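Local structure of necrotic enteritis toxin B (Clostridium perfringens, 4I0N) at residues I24-S29 / F45-H50; D52-L57 / L228-N233; M79-T84 / T214-G219; L192-R197 / N248-N253. The protein forms pores in target-cell membranes as a beta-pore-forming toxin with the alpha-hemolysin fold, probably by oligomerising and inserting a beta barrel. All blocks are in the same frame, centred on the assembly; numbering follows the deposited sequence.

Contact 1 (I24-S29 / F45-H50); sequences IKYTSS and FIEDPH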
loop_
_atom_site.group_PDB
_atom_site.type_symbol
_atom_site.label_atom_id
_atom_site.label_comp_id
_atom_site.label_asym_id
_atom_site.label_seq_id
_atom_site.Cartn_x
_atom_site.Cartn_y
_atom_site.Cartn_z
ATOM N N ILE A 24 -27.207 7.322 -11.903
ATOM C CA ILE A 24 -27.221 8.018 -10.616
ATOM C C ILE A 24 -26.036 7.501 -9.813
ATOM O O ILE A 24 -25.819 6.293 -9.750
ATOM C CB ILE A 24 -28.516 7.719 -9.824
ATOM C CG1 ILE A 24 -29.755 8.040 -10.677
ATOM C CG2 ILE A 24 -28.524 8.509 -8.492
ATOM C CD1 ILE A 24 -31.064 7.436 -10.136
ATOM N N LYS A 25 -25.282 8.413 -9.210
ATOM C CA LYS A 25 -24.180 8.020 -8.353
ATOM C C LYS A 25 -24.417 8.434 -6.899
ATOM O O LYS A 25 -25.093 9.425 -6.628
ATOM C CB LYS A 25 -22.839 8.570 -8.863
ATOM C CG LYS A 25 -22.679 10.071 -8.752
ATOM C CD LYS A 25 -21.216 10.509 -8.923
ATOM C CE LYS A 25 -21.156 12.029 -9.117
ATOM N NZ LYS A 25 -19.770 12.591 -9.253
ATOM N N TYR A 26 -23.816 7.674 -5.989
ATOM C CA TYR A 26 -23.920 7.898 -4.541
ATOM C C TYR A 26 -22.527 7.730 -3.978
ATOM O O TYR A 26 -21.804 6.833 -4.413
ATOM C CB TYR A 26 -24.797 6.827 -3.882
ATOM C CG TYR A 26 -26.192 6.771 -4.419
ATOM C CD1 TYR A 26 -27.225 7.469 -3.795
ATOM C CD2 TYR A 26 -26.482 6.040 -5.573
ATOM C CE1 TYR A 26 -28.529 7.418 -4.301
ATOM C CE2 TYR A 26 -27.782 5.997 -6.087
ATOM C CZ TYR A 26 -28.786 6.687 -5.438
ATOM O OH TYR A 26 -30.067 6.645 -5.923
ATOM N N THR A 27 -22.163 8.542 -2.991
ATOM C CA THR A 27 -20.843 8.414 -2.378
ATOM C C THR A 27 -20.921 8.114 -0.890
ATOM O O THR A 27 -21.884 8.488 -0.209
ATOM C CB THR A 27 -19.975 9.672 -2.592
ATOM O OG1 THR A 27 -20.675 10.823 -2.114
ATOM C CG2 THR A 27 -19.650 9.853 -4.065
ATOM N N SER A 28 -19.910 7.407 -0.392
ATOM C CA SER A 28 -19.813 7.117 1.039
ATOM C C SER A 28 -18.366 6.901 1.377
ATOM O O SER A 28 -17.552 6.627 0.494
ATOM C CB SER A 28 -20.667 5.892 1.410
ATOM O OG SER A 28 -20.695 5.731 2.814
ATOM N N SER A 29 -18.018 7.056 2.645
ATOM C CA SER A 29 -16.659 6.759 3.088
ATOM C C SER A 29 -16.692 6.381 4.555
ATOM O O SER A 29 -17.566 6.862 5.313
ATOM C CB SER A 29 -15.754 7.994 2.899
ATOM O OG SER A 29 -14.405 7.736 3.304
ATOM N N PHE A 45 -20.921 4.533 -5.643
ATOM C CA PHE A 45 -21.847 3.510 -6.140
ATOM C C PHE A 45 -22.569 4.076 -7.328
ATOM O O PHE A 45 -23.008 5.241 -7.286
ATOM C CB PHE A 45 -22.910 3.172 -5.073
ATOM C CG PHE A 45 -22.363 2.510 -3.822
ATOM C CD1 PHE A 45 -22.384 1.122 -3.682
ATOM C CD2 PHE A 45 -21.873 3.285 -2.764
ATOM C CE1 PHE A 45 -21.897 0.516 -2.523
ATOM C CE2 PHE A 45 -21.393 2.676 -1.589
ATOM C CZ PHE A 45 -21.409 1.296 -1.475
ATOM N N ILE A 46 -22.733 3.266 -8.370
ATOM C CA ILE A 46 -23.480 3.709 -9.543
ATOM C C ILE A 46 -24.691 2.811 -9.700
ATOM O O ILE A 46 -24.569 1.587 -9.653
ATOM C CB ILE A 46 -22.639 3.671 -10.856
ATOM C CG1 ILE A 46 -21.361 4.509 -10.729
ATOM C CG2 ILE A 46 -23.449 4.175 -12.040
ATOM C CD1 ILE A 46 -20.130 3.666 -10.634
ATOM N N GLU A 47 -25.854 3.435 -9.842
ATOM C CA GLU A 47 -27.084 2.741 -10.190
ATOM C C GLU A 47 -27.349 3.191 -11.617
ATOM O O GLU A 47 -27.819 4.320 -11.851
ATOM C CB GLU A 47 -28.247 3.140 -9.268
ATOM C CG GLU A 47 -28.056 2.757 -7.803
ATOM C CD GLU A 47 -28.100 1.248 -7.549
ATOM O OE1 GLU A 47 -28.532 0.474 -8.441
ATOM O OE2 GLU A 47 -27.731 0.846 -6.431
ATOM N N ASP A 48 -27.017 2.298 -12.548
ATOM C CA ASP A 48 -27.007 2.573 -13.976
ATOM C C ASP A 48 -28.120 1.769 -14.658
ATOM O O ASP A 48 -28.045 0.539 -14.715
ATOM C CB ASP A 48 -25.622 2.190 -14.528
ATOM C CG ASP A 48 -25.410 2.602 -15.977
ATOM O OD1 ASP A 48 -26.353 3.075 -16.636
ATOM O OD2 ASP A 48 -24.251 2.454 -16.463
ATOM N N PRO A 49 -29.160 2.459 -15.179
ATOM C CA PRO A 49 -30.256 1.811 -15.935
ATOM C C PRO A 49 -29.804 1.220 -17.270
ATOM O O PRO A 49 -30.588 0.528 -17.934
ATOM C CB PRO A 49 -31.246 2.961 -16.211
ATOM C CG PRO A 49 -30.741 4.158 -15.449
ATOM C CD PRO A 49 -29.288 3.923 -15.152
ATOM N N HIS A 50 -28.566 1.523 -17.661
ATOM C CA HIS A 50 -28.001 1.102 -18.950
ATOM C C HIS A 50 -26.986 -0.038 -18.807
ATOM O O HIS A 50 -26.391 -0.473 -19.785
ATOM C CB HIS A 50 -27.364 2.318 -19.628
ATOM C CG HIS A 50 -28.296 3.489 -19.715
ATOM N ND1 HIS A 50 -29.351 3.533 -20.599
ATOM C CD2 HIS A 50 -28.371 4.630 -18.984
ATOM C CE1 HIS A 50 -30.021 4.660 -20.433
ATOM N NE2 HIS A 50 -29.452 5.341 -19.455
#
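Y26 and I24 pair with F45 and E47 across the antiparallel beta hairpin of strands 21-34 and 37-47, which belongs to the six-stranded sheet of this alpha-hemolysin-fold toxin. Two closed backbone rings hold the strands together. In the first, E47 N reaches I24 O with a nearly straight hydrogen bond (170°), and I24 N returns one to E47 O. In the second, Y26 N and F45 O are 2.9 Å apart, matched by F45 N to Y26 O. Between them K25 and I46 form the non-hydrogen-bonded pair, where F45 O also takes a CA-H...O contact from K25 CA at 3.2 Å.

The side chains of I24, Y26, F45 and E47 share one face of the sheet. The Y26 ring leans diagonally across to E47 on the partner strand, its CE2 resting 3.7 Å from E47 CG, and the two side chains cross at about a right angle. E47 bends at chi2 (-69°), which turns the carboxylate away from the line of its first carbons; its plane lies 72° from that of the tyrosine ring. Beyond the pair, H283 joins three of these side chains: it hydrogen-bonds E47 OE2, stacks on Y26 and meets F45 edge-to-face. Past the strand end, D48 closes an Asx turn, its OD1 accepting from H50 N at 2.9 Å from above the carboxylate plane.

Contact 2 (D52-L57 / L228-N233); sequences DKKTAL and LTAPKN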
loop_
_atom_site.group_PDB
_atom_site.type_symbol
_atom_site.label_atom_id
_atom_site.label_comp_id
_atom_site.label_asym_id
_atom_site.label_seq_id
_atom_site.Cartn_x
_atom_site.Cartn_y
_atom_site.Cartn_z
ATOM N N ASP A 52 -26.371 -4.076 -16.986
ATOM C CA ASP A 52 -27.091 -5.191 -16.362
ATOM C C ASP A 52 -26.510 -5.658 -15.014
ATOM O O ASP A 52 -27.060 -6.562 -14.379
ATOM C CB ASP A 52 -27.336 -6.359 -17.340
ATOM C CG ASP A 52 -26.068 -6.842 -18.013
ATOM O OD1 ASP A 52 -25.013 -6.839 -17.362
ATOM O OD2 ASP A 52 -26.137 -7.224 -19.210
ATOM N N LYS A 53 -25.434 -5.004 -14.566
ATOM C CA LYS A 53 -24.906 -5.202 -13.215
ATOM C C LYS A 53 -24.838 -3.865 -12.455
ATOM O O LYS A 53 -25.197 -2.809 -13.010
ATOM C CB LYS A 53 -23.533 -5.885 -13.263
ATOM C CG LYS A 53 -23.563 -7.301 -13.884
ATOM C CD LYS A 53 -22.212 -8.013 -13.806
ATOM C CE LYS A 53 -21.990 -8.690 -12.457
ATOM N NZ LYS A 53 -22.879 -9.867 -12.187
ATOM N N LYS A 54 -24.400 -3.920 -11.192
ATOM C CA LYS A 54 -24.164 -2.721 -10.366
ATOM C C LYS A 54 -22.677 -2.613 -10.180
ATOM O O LYS A 54 -22.016 -3.633 -10.076
ATOM C CB LYS A 54 -24.684 -2.908 -8.932
ATOM C CG LYS A 54 -26.130 -2.924 -8.738
ATOM C CD LYS A 54 -26.416 -2.642 -7.309
ATOM C CE LYS A 54 -26.463 -3.862 -6.452
ATOM N NZ LYS A 54 -27.603 -3.662 -5.505
ATOM N N THR A 55 -22.171 -1.387 -10.061
ATOM C CA THR A 55 -20.740 -1.156 -9.879
ATOM C C THR A 55 -20.465 -0.153 -8.765
ATOM O O THR A 55 -21.204 0.810 -8.586
ATOM C CB THR A 55 -20.101 -0.625 -11.192
ATOM O OG1 THR A 55 -20.368 -1.554 -12.252
ATOM C CG2 THR A 55 -18.573 -0.411 -11.030
ATOM N N ALA A 56 -19.409 -0.393 -8.000
ATOM C CA ALA A 56 -18.916 0.623 -7.082
ATOM C C ALA A 56 -17.434 0.825 -7.376
ATOM O O ALA A 56 -16.704 -0.142 -7.492
ATOM C CB ALA A 56 -19.107 0.186 -5.655
ATOM N N LEU A 57 -16.999 2.071 -7.495
ATOM C CA LEU A 57 -15.574 2.381 -7.570
ATOM C C LEU A 57 -15.142 2.648 -6.128
ATOM O O LEU A 57 -15.778 3.438 -5.427
ATOM C CB LEU A 57 -15.329 3.635 -8.420
ATOM C CG LEU A 57 -15.642 3.575 -9.924
ATOM C CD1 LEU A 57 -15.139 4.833 -10.596
ATOM C CD2 LEU A 57 -15.003 2.366 -10.588
ATOM N N LEU A 228 -15.736 -2.714 -8.140
ATOM C CA LEU A 228 -16.481 -3.926 -7.796
ATOM C C LEU A 228 -17.722 -3.990 -8.621
ATOM O O LEU A 228 -18.420 -2.970 -8.796
ATOM C CB LEU A 228 -16.954 -3.908 -6.337
ATOM C CG LEU A 228 -16.017 -4.183 -5.187
ATOM C CD1 LEU A 228 -16.798 -4.052 -3.870
ATOM C CD2 LEU A 228 -15.458 -5.595 -5.321
ATOM N N THR A 229 -18.009 -5.183 -9.127
ATOM C CA THR A 229 -19.239 -5.429 -9.847
ATOM C C THR A 229 -20.107 -6.429 -9.068
ATOM O O THR A 229 -19.591 -7.421 -8.540
ATOM C CB THR A 229 -18.939 -5.880 -11.286
ATOM O OG1 THR A 229 -17.942 -6.912 -11.274
ATOM C CG2 THR A 229 -18.379 -4.698 -12.082
ATOM N N ALA A 230 -21.405 -6.147 -9.002
ATOM C CA ALA A 230 -22.372 -6.951 -8.268
ATOM C C ALA A 230 -23.600 -7.216 -9.140
ATOM O O ALA A 230 -23.946 -6.389 -9.985
ATOM C CB ALA A 230 -22.795 -6.196 -7.011
ATOM N N PRO A 231 -24.290 -8.355 -8.913
ATOM C CA PRO A 231 -25.619 -8.525 -9.493
ATOM C C PRO A 231 -26.523 -7.390 -9.009
ATOM O O PRO A 231 -26.279 -6.840 -7.934
ATOM C CB PRO A 231 -26.078 -9.872 -8.928
ATOM C CG PRO A 231 -24.798 -10.579 -8.539
ATOM C CD PRO A 231 -23.912 -9.486 -8.044
ATOM N N LYS A 232 -27.532 -7.024 -9.800
ATOM C CA LYS A 232 -28.457 -5.941 -9.433
ATOM C C LYS A 232 -29.110 -6.115 -8.058
ATOM O O LYS A 232 -29.332 -5.126 -7.338
ATOM C CB LYS A 232 -29.572 -5.781 -10.475
ATOM C CG LYS A 232 -29.156 -5.254 -11.836
ATOM C CD LYS A 232 -28.660 -3.826 -11.762
ATOM C CE LYS A 232 -28.716 -3.157 -13.120
ATOM N NZ LYS A 232 -27.998 -1.851 -13.072
ATOM N N ASN A 233 -29.425 -7.352 -7.682
ATOM C CA ASN A 233 -30.101 -7.572 -6.395
ATOM C C ASN A 233 -29.201 -7.631 -5.150
ATOM O O ASN A 233 -29.702 -7.870 -4.047
ATOM C CB ASN A 233 -31.019 -8.805 -6.449
ATOM C CG ASN A 233 -30.260 -10.125 -6.464
ATOM O OD1 ASN A 233 -29.035 -10.176 -6.621
ATOM N ND2 ASN A 233 -31.008 -11.224 -6.298
HETATM O O HOH W 1 -27.475 -8.488 -12.381
#
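K54 and K232 run their aliphatic chains past each other, K54 CG lying 4.0 Å from K232 CD, and each ammonium group ends on a backbone carbonyl of the other's segment. K54 NZ donates to K232 O at 2.9 Å, from above the carbonyl plane. Bends at chi3 (-89°) and chi4 carry it there, and NZ also donates to A234 O, its stronger partner. K232 NZ has its strongest bond to D48 O and in addition reaches K53 O at 3.0 Å, again from above the plane. Backbone carbonyls thus bind both ammonium groups, their partial negative charge probably easing the placing of two lysines side by side, and a water linking D52 O to K232 N adds a further tie at this end.

T55 and T229 form the non-hydrogen-bonded pair on one face of the sheet, T55 CA lying 4.5 Å from T229 CA. The other face carries K54 with A230, and A56 with L228. Both of these pairs are hydrogen-bonded, the link from K54 N to A230 O being almost straight at 177°. K53 lays its CB against A230 O. Strands 53-65 and 219-231, far apart in sequence, are joined here as antiparallel neighbours within the six-stranded sheet of the alpha-hemolysin fold.

Contact 3 (M79-T84 / T214-G219); sequences MKWPET and TLISGG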
loop_
_atom_site.group_PDB
_atom_site.type_symbol
_atom_site.label_atom_id
_atom_site.label_comp_id
_atom_site.label_asym_id
_atom_site.label_seq_id
_atom_site.Cartn_x
_atom_site.Cartn_y
_atom_site.Cartn_z
ATOM N N MET A 79 19.754 -1.364 13.036
ATOM C CA MET A 79 18.671 -0.547 12.505
ATOM C C MET A 79 17.612 -1.462 11.916
ATOM O O MET A 79 17.870 -2.163 10.930
ATOM C CB MET A 79 19.218 0.396 11.427
ATOM C CG MET A 79 18.116 1.185 10.671
ATOM S SD MET A 79 18.906 2.271 9.464
ATOM C CE MET A 79 17.579 2.555 8.294
ATOM N N LYS A 80 16.427 -1.475 12.534
ATOM C CA LYS A 80 15.291 -2.172 11.966
ATOM C C LYS A 80 14.570 -1.230 11.003
ATOM O O LYS A 80 14.265 -0.087 11.365
ATOM C CB LYS A 80 14.337 -2.647 13.073
ATOM C CG LYS A 80 13.192 -3.494 12.514
ATOM C CD LYS A 80 12.254 -3.980 13.588
ATOM C CE LYS A 80 11.372 -2.859 14.168
ATOM N NZ LYS A 80 10.332 -2.384 13.194
ATOM N N TRP A 81 14.239 -1.715 9.806
ATOM C CA TRP A 81 13.704 -0.840 8.762
ATOM C C TRP A 81 12.740 -1.645 7.878
ATOM O O TRP A 81 12.830 -2.874 7.851
ATOM C CB TRP A 81 14.859 -0.218 7.950
ATOM C CG TRP A 81 15.679 -1.220 7.195
ATOM C CD1 TRP A 81 16.643 -2.056 7.697
ATOM C CD2 TRP A 81 15.574 -1.513 5.805
ATOM N NE1 TRP A 81 17.164 -2.840 6.682
ATOM C CE2 TRP A 81 16.504 -2.543 5.518
ATOM C CE3 TRP A 81 14.766 -1.010 4.768
ATOM C CZ2 TRP A 81 16.668 -3.078 4.232
ATOM C CZ3 TRP A 81 14.931 -1.524 3.484
ATOM C CH2 TRP A 81 15.887 -2.554 3.227
ATOM N N PRO A 82 11.784 -0.963 7.214
ATOM C CA PRO A 82 10.783 -1.688 6.429
ATOM C C PRO A 82 11.268 -1.967 5.010
ATOM O O PRO A 82 11.542 -1.034 4.234
ATOM C CB PRO A 82 9.590 -0.728 6.426
ATOM C CG PRO A 82 10.215 0.619 6.445
ATOM C CD PRO A 82 11.438 0.464 7.362
ATOM N N GLU A 83 11.401 -3.249 4.683
ATOM C CA GLU A 83 11.912 -3.623 3.376
ATOM C C GLU A 83 10.775 -3.785 2.376
ATOM O O GLU A 83 10.965 -3.504 1.189
ATOM C CB GLU A 83 12.802 -4.873 3.469
ATOM C CG GLU A 83 13.528 -5.235 2.146
ATOM C CD GLU A 83 12.670 -6.053 1.190
ATOM O OE1 GLU A 83 11.631 -6.613 1.624
ATOM O OE2 GLU A 83 13.037 -6.128 -0.009
ATOM N N THR A 84 9.605 -4.231 2.848
ATOM C CA THR A 84 8.414 -4.388 1.989
ATOM C C THR A 84 7.145 -3.994 2.740
ATOM O O THR A 84 6.900 -4.469 3.865
ATOM C CB THR A 84 8.239 -5.856 1.415
ATOM O OG1 THR A 84 9.335 -6.175 0.535
ATOM C CG2 THR A 84 6.917 -5.972 0.614
ATOM N N THR A 214 11.462 8.730 2.764
ATOM C CA THR A 214 10.360 8.928 3.717
ATOM C C THR A 214 9.614 7.627 4.051
ATOM O O THR A 214 9.025 7.518 5.116
ATOM C CB THR A 214 9.352 10.000 3.235
ATOM O OG1 THR A 214 8.780 9.602 1.982
ATOM C CG2 THR A 214 10.037 11.317 3.074
ATOM N N LEU A 215 9.658 6.630 3.160
ATOM C CA LEU A 215 9.058 5.313 3.450
ATOM C C LEU A 215 9.830 4.554 4.539
ATOM O O LEU A 215 9.300 3.642 5.185
ATOM C CB LEU A 215 8.968 4.463 2.171
ATOM C CG LEU A 215 7.667 4.632 1.374
ATOM C CD1 LEU A 215 7.458 6.063 0.815
ATOM C CD2 LEU A 215 7.650 3.606 0.208
ATOM N N ILE A 216 11.072 4.956 4.756
ATOM C CA ILE A 216 11.879 4.369 5.846
ATOM C C ILE A 216 11.833 5.242 7.110
ATOM O O ILE A 216 11.647 4.741 8.232
ATOM C CB ILE A 216 13.318 4.085 5.371
ATOM C CG1 ILE A 216 13.268 2.964 4.318
ATOM C CG2 ILE A 216 14.241 3.687 6.544
ATOM C CD1 ILE A 216 14.571 2.782 3.522
ATOM N N SER A 217 12.004 6.543 6.945
ATOM C CA SER A 217 12.005 7.430 8.112
ATOM C C SER A 217 10.611 7.604 8.717
ATOM O O SER A 217 10.472 7.753 9.925
ATOM C CB SER A 217 12.603 8.783 7.746
ATOM O OG SER A 217 11.804 9.409 6.756
ATOM N N GLY A 218 9.573 7.547 7.895
ATOM C CA GLY A 218 8.224 7.855 8.366
ATOM C C GLY A 218 7.232 6.719 8.187
ATOM O O GLY A 218 6.622 6.266 9.149
ATOM N N GLY A 219 7.058 6.277 6.948
ATOM C CA GLY A 219 6.056 5.247 6.645
ATOM C C GLY A 219 5.510 5.424 5.245
ATOM O O GLY A 219 5.966 6.307 4.486
#
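This is a buried apolar contact between a strand and a short helix: I216, on the single helical turn 214-217, packs against M79, W81 and P82 of strand 76-92. No hydrogen bond crosses it. The branches of I216 divide the work. CG2, anti to the backbone N, meets the end of the M79 chain, with M79 CE 3.9 Å away; the extended methionine crosses the isoleucine at about a right angle. CD1 instead comes obliquely to the indole, 4.0 Å from W81 CE3, and the two side chains run alongside each other in the same direction. P82 closes the other end of the patch, its CG lying 3.4 Å from L215 O.

The indole is fixed from several sides. Its NE1 hydrogen-bonds N263, and F172 and F193 each meet it edge-to-face. L215 O is likewise engaged outside the contact, by the hydroxyl of Y85. Within the helical turn, T214 O accepts from both G218 N at 2.8 Å and G219 N, so one carbonyl gathers the two amides where the chain leaves the helix for strand 219-231. Past P82, E83 and T84 both face F246 in a classic beta bulge, where the strand turns a corner. Here a lone helical turn covers the apolar side of a bent strand in the larger, curled antiparallel sheet of the alpha-hemolysin fold.

Contact 4 (L192-R197 / N248-N253); sequences LFMKSR and NDYILN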
loop_
_atom_site.group_PDB
_atom_site.type_symbol
_atom_site.label_atom_id
_atom_site.label_comp_id
_atom_site.label_asym_id
_atom_site.label_seq_id
_atom_site.Cartn_x
_atom_site.Cartn_y
_atom_site.Cartn_z
ATOM N N LEU A 192 24.686 -0.498 3.007
ATOM C CA LEU A 192 23.314 0.040 2.891
ATOM C C LEU A 192 23.018 1.348 3.648
ATOM O O LEU A 192 22.729 2.373 3.020
ATOM C CB LEU A 192 22.306 -1.053 3.278
ATOM C CG LEU A 192 20.829 -0.919 2.915
ATOM C CD1 LEU A 192 20.651 -0.709 1.436
ATOM C CD2 LEU A 192 20.085 -2.172 3.386
ATOM N N PHE A 193 23.069 1.323 4.981
ATOM C CA PHE A 193 22.774 2.534 5.759
ATOM C C PHE A 193 23.924 2.924 6.662
ATOM O O PHE A 193 23.723 3.537 7.709
ATOM C CB PHE A 193 21.485 2.384 6.593
ATOM C CG PHE A 193 20.281 1.922 5.796
ATOM C CD1 PHE A 193 19.744 2.719 4.786
ATOM C CD2 PHE A 193 19.663 0.705 6.098
ATOM C CE1 PHE A 193 18.621 2.303 4.070
ATOM C CE2 PHE A 193 18.549 0.274 5.384
ATOM C CZ PHE A 193 18.027 1.079 4.363
ATOM N N MET A 194 25.134 2.597 6.229
ATOM C CA MET A 194 26.352 2.903 6.991
ATOM C C MET A 194 26.763 4.362 6.793
ATOM O O MET A 194 27.076 4.780 5.669
ATOM C CB MET A 194 27.469 1.948 6.557
ATOM C CG MET A 194 28.796 2.119 7.319
ATOM S SD MET A 194 30.158 1.184 6.586
ATOM C CE MET A 194 29.683 -0.507 6.996
ATOM N N LYS A 195 26.750 5.140 7.870
ATOM C CA LYS A 195 27.095 6.574 7.790
ATOM C C LYS A 195 28.590 6.786 7.537
ATOM O O LYS A 195 28.975 7.587 6.670
ATOM C CB LYS A 195 26.627 7.300 9.057
ATOM C CG LYS A 195 26.754 8.815 9.053
ATOM C CD LYS A 195 26.082 9.370 10.303
ATOM C CE LYS A 195 26.209 10.883 10.391
ATOM N NZ LYS A 195 25.318 11.424 11.468
ATOM N N SER A 196 29.429 6.048 8.268
ATOM C CA SER A 196 30.890 6.124 8.112
ATOM C C SER A 196 31.555 4.753 8.192
ATOM O O SER A 196 31.201 3.933 9.030
ATOM C CB SER A 196 31.508 7.044 9.181
ATOM O OG SER A 196 32.918 7.078 9.066
ATOM N N ARG A 197 32.541 4.517 7.325
ATOM C CA ARG A 197 33.345 3.296 7.390
ATOM C C ARG A 197 34.274 3.288 8.604
ATOM O O ARG A 197 34.610 2.226 9.135
ATOM C CB ARG A 197 34.181 3.148 6.127
ATOM C CG ARG A 197 33.373 2.827 4.893
ATOM C CD ARG A 197 34.271 3.004 3.680
ATOM N NE ARG A 197 33.653 2.490 2.468
ATOM C CZ ARG A 197 34.252 2.486 1.282
ATOM N NH1 ARG A 197 35.485 2.981 1.165
ATOM N NH2 ARG A 197 33.623 1.993 0.225
ATOM N N ASN A 248 13.463 -5.579 7.956
ATOM C CA ASN A 248 14.808 -6.135 7.924
ATOM C C ASN A 248 15.637 -5.522 9.056
ATOM O O ASN A 248 15.296 -4.449 9.570
ATOM C CB ASN A 248 15.502 -5.810 6.582
ATOM C CG ASN A 248 15.068 -6.730 5.416
ATOM O OD1 ASN A 248 15.721 -6.708 4.374
ATOM N ND2 ASN A 248 13.965 -7.491 5.570
ATOM N N ASP A 249 16.708 -6.213 9.435
ATOM C CA ASP A 249 17.643 -5.714 10.429
ATOM C C ASP A 249 18.942 -5.398 9.726
ATOM O O ASP A 249 19.609 -6.306 9.199
ATOM C CB ASP A 249 17.943 -6.789 11.480
ATOM C CG ASP A 249 16.760 -7.104 12.404
ATOM O OD1 ASP A 249 15.758 -6.352 12.468
ATOM O OD2 ASP A 249 16.875 -8.132 13.127
ATOM N N TYR A 250 19.314 -4.123 9.735
ATOM C CA TYR A 250 20.622 -3.715 9.221
ATOM C C TYR A 250 21.604 -3.522 10.385
ATOM O O TYR A 250 21.401 -2.671 11.272
ATOM C CB TYR A 250 20.505 -2.453 8.370
ATOM C CG TYR A 250 21.863 -2.020 7.832
ATOM C CD1 TYR A 250 22.552 -2.804 6.908
ATOM C CD2 TYR A 250 22.476 -0.848 8.291
ATOM C CE1 TYR A 250 23.831 -2.420 6.444
ATOM C CE2 TYR A 250 23.729 -0.459 7.825
ATOM C CZ TYR A 250 24.403 -1.250 6.916
ATOM O OH TYR A 250 25.636 -0.837 6.458
ATOM N N ILE A 251 22.637 -4.364 10.406
ATOM C CA ILE A 251 23.488 -4.528 11.587
ATOM C C ILE A 251 24.913 -4.072 11.269
ATOM O O ILE A 251 25.469 -4.422 10.219
ATOM C CB ILE A 251 23.510 -6.012 12.038
ATOM C CG1 ILE A 251 22.112 -6.462 12.473
ATOM C CG2 ILE A 251 24.506 -6.231 13.180
ATOM C CD1 ILE A 251 21.880 -7.994 12.331
ATOM N N LEU A 252 25.489 -3.294 12.187
ATOM C CA LEU A 252 26.875 -2.835 12.086
ATOM C C LEU A 252 27.700 -3.468 13.193
ATOM O O LEU A 252 27.285 -3.471 14.360
ATOM C CB LEU A 252 26.967 -1.313 12.247
ATOM C CG LEU A 252 26.361 -0.464 11.129
ATOM C CD1 LEU A 252 26.351 1.017 11.522
ATOM C CD2 LEU A 252 27.066 -0.713 9.798
ATOM N N ASN A 253 28.839 -4.032 12.806
ATOM C CA ASN A 253 29.837 -4.558 13.745
ATOM C C ASN A 253 31.197 -3.916 13.480
ATOM O O ASN A 253 31.685 -3.887 12.342
ATOM C CB ASN A 253 29.979 -6.082 13.613
ATOM C CG ASN A 253 28.771 -6.842 14.114
ATOM O OD1 ASN A 253 28.605 -7.038 15.314
ATOM N ND2 ASN A 253 27.940 -7.314 13.191
#
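Y250 is the centre of the contact, with L192, F193 and M194 gathered round its ring. The aromatic part is a T-shaped pair: F193 directs its ring edge at the face of Y250, the centroids 5.6 Å apart and the planes at 89°. F193 CD2 does the touching, 3.9 Å from Y250 CG. The tyrosine side chain leaves its strand with CG anti to the backbone N, which carries the ring across to the loop.

A CH-pi contact adds to this. L192 CB sits over the ring face of Y250, 4.2 Å from its centroid and 28° off the normal, and the backbone F193 N lies over the same face, 3.4 Å from Y250 CE2. The remaining contacts are mainly apolar. M194 crosses the tyrosine at about a right angle, its CB 3.3 Å from Y250 OH. A bend at chi3 (-71°) then turns its methyl toward the strand, where M194 CE touches L252 CD2 at 3.8 Å.

Polar bonding is handled by a neighbour: Y250 OH hydrogen-bonds N190 O, just ahead of the loop segment. With no hydrogen bond between the two segments, loop 192-197 is held on strand 236-255 by ring and aliphatic packing, and the one polar tip at its centre, the phenol hydroxyl, is satisfied by a backbone carbonyl.

Overall arrangement
The four contacts form two pairs on opposite sides of the chain's centre. Contacts 1 and 2 lie 10 Å apart between centres in the six-stranded sheet, where neighbouring strands 37-47 and 53-65 make a continuous run through both. Contacts 3 and 4, 14 Å apart between centres, share the larger curled sheet through neighbouring strands 76-92 and 236-255, with backbone links such as M79 O to Y250 N (2.7 Å). Centres of contacts 1 and 4 are about 52 Å apart, reflecting an elongated molecule. Along the chain contact 1 closes first; contact 3 falls between the two segments of contact 2, and contact 4 interleaves with both; late strands 219-231 and 236-255 rejoin early 53-65 and 76-92.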